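Thiol transferase (Phanerochaete chrysosporium, PDB 4F0B) binds oxidized glutathione disulfide and, as a Ure2p-type glutathione transferase, probably catalyses glutathione-dependent thiol transfer. Local coordinates at residues A[26-31]-A[99-104]; A[163-166]-A[171-174]. All coordinates share one frame; numbering follows the deposited sequence. Where two conformers were deposited one is given.

Contact 1. Residues A[26-31]-A[99-104]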
# COMPACT_ATOMS: atom_id res chain seq x y z
N LEU A 26 17.87 -2.36 -7.39
CA LEU A 26 18.67 -3.05 -8.42
C LEU A 26 20.15 -2.74 -8.25
O LEU A 26 20.99 -3.63 -8.35
CB LEU A 26 18.18 -2.67 -9.81
CG LEU A 26 16.83 -3.31 -10.17
CD1 LEU A 26 16.16 -2.56 -11.31
CD2 LEU A 26 17.05 -4.77 -10.55
N GLU A 27 20.50 -1.49 -7.99
CA GLU A 27 21.91 -1.16 -7.81
C GLU A 27 22.48 -1.71 -6.49
O GLU A 27 23.64 -2.12 -6.45
CB GLU A 27 22.13 0.36 -7.90
CG GLU A 27 21.93 0.95 -9.30
CD GLU A 27 22.94 0.41 -10.31
OE1 GLU A 27 24.11 0.11 -9.95
OE2 GLU A 27 22.60 0.30 -11.50
N GLU A 28 21.68 -1.76 -5.43
CA GLU A 28 22.15 -2.39 -4.19
C GLU A 28 22.42 -3.87 -4.41
O GLU A 28 23.44 -4.40 -3.95
CB GLU A 28 21.14 -2.21 -3.05
CG GLU A 28 20.85 -0.76 -2.62
CD GLU A 28 21.93 -0.14 -1.73
OE1 GLU A 28 22.97 -0.79 -1.48
OE2 GLU A 28 21.71 1.00 -1.31
N LEU A 29 21.53 -4.52 -5.17
CA LEU A 29 21.72 -5.94 -5.49
C LEU A 29 22.96 -6.14 -6.35
O LEU A 29 23.76 -7.04 -6.10
CB LEU A 29 20.48 -6.48 -6.20
CG LEU A 29 19.21 -6.54 -5.35
CD1 LEU A 29 18.01 -6.84 -6.25
CD2 LEU A 29 19.34 -7.60 -4.25
N LYS A 30 23.13 -5.30 -7.37
CA LYS A 30 24.31 -5.41 -8.24
C LYS A 30 25.61 -5.29 -7.42
O LYS A 30 26.58 -6.01 -7.69
CB LYS A 30 24.27 -4.37 -9.36
CG LYS A 30 23.26 -4.65 -10.49
CD LYS A 30 22.99 -3.42 -11.34
CE LYS A 30 24.26 -2.86 -11.99
NZ LYS A 30 23.94 -1.74 -12.95
N ALA A 31 25.64 -4.40 -6.43
CA ALA A 31 26.86 -4.20 -5.64
C ALA A 31 27.19 -5.39 -4.75
O ALA A 31 28.37 -5.65 -4.47
CB ALA A 31 26.76 -2.94 -4.81
N ASN A 99 19.52 -12.42 1.77
CA ASN A 99 18.71 -11.55 2.62
C ASN A 99 19.52 -10.38 3.21
O ASN A 99 19.50 -10.09 4.41
CB ASN A 99 18.02 -12.38 3.70
CG ASN A 99 16.92 -13.27 3.13
OD1 ASN A 99 17.05 -14.50 3.10
ND2 ASN A 99 15.87 -12.66 2.63
N ALA A 100 20.23 -9.70 2.31
CA ALA A 100 20.97 -8.52 2.71
C ALA A 100 20.07 -7.30 2.86
O ALA A 100 20.39 -6.40 3.64
CB ALA A 100 22.05 -8.22 1.71
N PHE A 101 18.94 -7.29 2.16
CA PHE A 101 18.05 -6.12 2.08
C PHE A 101 16.61 -6.45 2.35
O PHE A 101 15.72 -5.62 2.11
CB PHE A 101 18.14 -5.51 0.66
CG PHE A 101 19.54 -5.14 0.27
CD1 PHE A 101 20.18 -4.08 0.90
CD2 PHE A 101 20.24 -5.86 -0.68
CE1 PHE A 101 21.47 -3.73 0.58
CE2 PHE A 101 21.56 -5.51 -1.02
CZ PHE A 101 22.19 -4.44 -0.38
N SER A 102 16.34 -7.65 2.85
CA SER A 102 14.96 -8.11 2.94
C SER A 102 14.90 -9.31 3.85
O SER A 102 15.91 -9.97 4.08
CB SER A 102 14.46 -8.53 1.54
OG SER A 102 15.22 -9.65 1.04
N ARG A 103 13.72 -9.61 4.37
CA ARG A 103 13.57 -10.76 5.26
C ARG A 103 12.84 -11.89 4.52
O ARG A 103 11.99 -11.62 3.68
CB ARG A 103 12.80 -10.36 6.52
CG ARG A 103 13.22 -9.04 7.17
CD ARG A 103 14.71 -8.89 7.27
NE ARG A 103 15.10 -7.66 7.97
CZ ARG A 103 15.28 -6.47 7.39
NH1 ARG A 103 15.10 -6.32 6.08
NH2 ARG A 103 15.67 -5.44 8.10
N ASP A 104 13.18 -13.15 4.82
CA ASP A 104 12.60 -14.31 4.18
C ASP A 104 11.28 -14.73 4.85
O ASP A 104 11.23 -14.90 6.06
CB ASP A 104 13.58 -15.47 4.20
CG ASP A 104 13.06 -16.62 3.43
OD1 ASP A 104 13.19 -16.57 2.19
OD2 ASP A 104 12.44 -17.50 4.05
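Phe101 lays one face of its ring against Glu28, joining helix 20-33 of the thioredoxin-like half of the GST fold to the loop that leads into helix 109-139. The touching atom is Glu28 CB, a CH-pi contact 4.0 Å from the ring centroid and 24° off the ring normal. Glu28 CB sits toward the rim, 3.6 Å from Phe101 CZ. Ala100 CB packs over the opposite face, also near the rim, so the ring lies between two aliphatic groups. Phe101 CG is anti to its own carbonyl carbon (chi1 -57°), which sends the ring out of the loop to the helix. There Phe101 CE2 also comes 3.7 Å from the backbone Glu28 O. Leu29 adds an oblique apolar touch, with its CD2 4.1 Å from Phe101 CD2.

The Glu28 side chain bends at chi2 (-78°) and crosses that of Phe101 at about a right angle, bringing OE1 past the ring's rim on the CB side. Glu28 OE1 lies 3.9 Å from Phe101 CE1. Glu28 OE2 is held by a hydrogen bond with Tyr176 OH and a salt bridge to Arg213, so a buried charge has partners. In the loop, Asp96 bonds the backbone N of Ala100 and Phe101 and the hydroxyl of Ser102. Asn99 ND2 donates to Ser102 O at 3.1 Å, coming from well above the carbonyl plane.

Contact 2. Residues A[163-166]-A[171-174]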
# COMPACT_ATOMS: atom_id res chain seq x y z
N ASP A 163 9.63 9.21 12.48
CA ASP A 163 10.69 9.74 13.32
C ASP A 163 10.74 8.99 14.66
O ASP A 163 11.83 8.61 15.15
CB ASP A 163 10.50 11.24 13.54
CG ASP A 163 11.77 11.88 14.06
OD1 ASP A 163 12.65 12.20 13.20
OD2 ASP A 163 11.87 12.05 15.30
N ASP A 164 9.58 8.76 15.28
CA ASP A 164 9.53 8.04 16.55
C ASP A 164 10.00 6.59 16.38
O ASP A 164 10.72 6.06 17.25
CB ASP A 164 8.10 8.08 17.12
CG ASP A 164 7.73 9.42 17.70
OD1 ASP A 164 8.61 10.23 17.99
OD2 ASP A 164 6.50 9.62 17.92
N ARG A 165 9.65 5.96 15.26
CA ARG A 165 10.16 4.62 14.97
C ARG A 165 11.67 4.62 14.87
O ARG A 165 12.34 3.68 15.34
CB ARG A 165 9.56 4.08 13.67
CG ARG A 165 10.12 2.72 13.21
CD ARG A 165 9.88 1.60 14.18
NE ARG A 165 10.63 0.41 13.78
CZ ARG A 165 10.52 -0.76 14.39
NH1 ARG A 165 9.64 -0.94 15.35
NH2 ARG A 165 11.28 -1.79 13.98
N LEU A 166 12.25 5.65 14.26
CA LEU A 166 13.68 5.68 14.08
C LEU A 166 14.45 6.07 15.35
O LEU A 166 15.68 5.93 15.38
CB LEU A 166 14.04 6.59 12.89
CG LEU A 166 13.71 5.98 11.52
CD1 LEU A 166 13.80 7.10 10.48
CD2 LEU A 166 14.70 4.87 11.17
N TYR A 171 17.98 2.38 11.00
CA TYR A 171 17.10 1.96 9.89
C TYR A 171 15.82 1.41 10.49
O TYR A 171 15.78 0.99 11.68
CB TYR A 171 17.79 0.92 8.97
CG TYR A 171 19.07 1.45 8.41
CD1 TYR A 171 19.05 2.34 7.34
CD2 TYR A 171 20.31 1.12 8.98
CE1 TYR A 171 20.23 2.88 6.84
CE2 TYR A 171 21.49 1.64 8.49
CZ TYR A 171 21.44 2.54 7.42
OH TYR A 171 22.64 3.06 6.97
N ILE A 172 14.77 1.40 9.67
CA ILE A 172 13.43 1.11 10.21
C ILE A 172 13.35 -0.25 10.90
O ILE A 172 12.79 -0.36 12.00
CB ILE A 172 12.39 1.21 9.09
CG1 ILE A 172 12.37 2.64 8.53
CG2 ILE A 172 11.00 0.77 9.58
CD1 ILE A 172 11.55 2.73 7.23
N LEU A 173 13.92 -1.27 10.26
CA LEU A 173 13.90 -2.61 10.80
C LEU A 173 15.31 -3.06 11.18
O LEU A 173 15.66 -4.21 10.99
CB LEU A 173 13.23 -3.61 9.83
CG LEU A 173 11.77 -3.19 9.56
CD1 LEU A 173 11.23 -4.15 8.50
CD2 LEU A 173 10.91 -3.26 10.80
N GLY A 174 16.11 -2.13 11.71
CA GLY A 174 17.43 -2.51 12.22
C GLY A 174 18.50 -2.35 11.16
O GLY A 174 19.32 -1.43 11.19
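Arg165 and Leu166 of helix 145-166 meet a type I beta turn formed by Tyr171 to Gly174. The turn lies just ahead of helix 178-187 in the all-helical half of the GST fold.

The polar part is a side-on grip by Arg165 on one backbone oxygen. Arg165 NE and NH2 each donate to Ile172 O at 2.9 Å. The oxygen sits at the guanidinium edge, in its plane. Each N-H...O angle is 146°, as expected when two N-H groups converge on one atom. The side chain gets there with CG trans to the backbone N (chi1 175°) and a bend at chi2. Within the turn, Gly174 N bonds Tyr171 O at 3.1 Å, and the Gly174 backbone angles themselves call for glycine. The Ile172 N-H is taken by Asp180 of helix 178-187.

The apolar pair is Leu166 with Ile172. Leu166 CD2 rests 3.7 Å from Tyr171 C and 4.2 Å from Ile172 CG1. Separately, the Leu173 CD2 methyl makes an oblique van der Waals contact with Arg165 NH2 at 3.5 Å, the two side chains crossing at about a right angle. Trp118 of helix 109-139 touches Arg165, Ile172 and Leu173 as well.

Two donors on one neutral acceptor fix the rotation of the guanidinium but do not neutralise its charge. With Arg169 NH2 close to Arg165 NH2, the positive potential here is probably raised.

Contact 1 is buried and ties the thioredoxin-like half to the loop entering the helical half. Contact 2 is only partly buried and stays within the helical half, joining residues close in sequence. The two share no helix or strand. Their centres lie 19 Å apart, yet their loops touch: in one of its two conformers, Arg103 NH2 probably donates to Leu173 O at 3.1 Å. The chemistry follows the setting. Across 26-31 and 99-104 the contact is aromatic and aliphatic, with the Glu28 carboxylate bonded to partners outside the two segments. Across 163-166 and 171-174 an arginine holds a backbone carbonyl, and leucine packing supplements it.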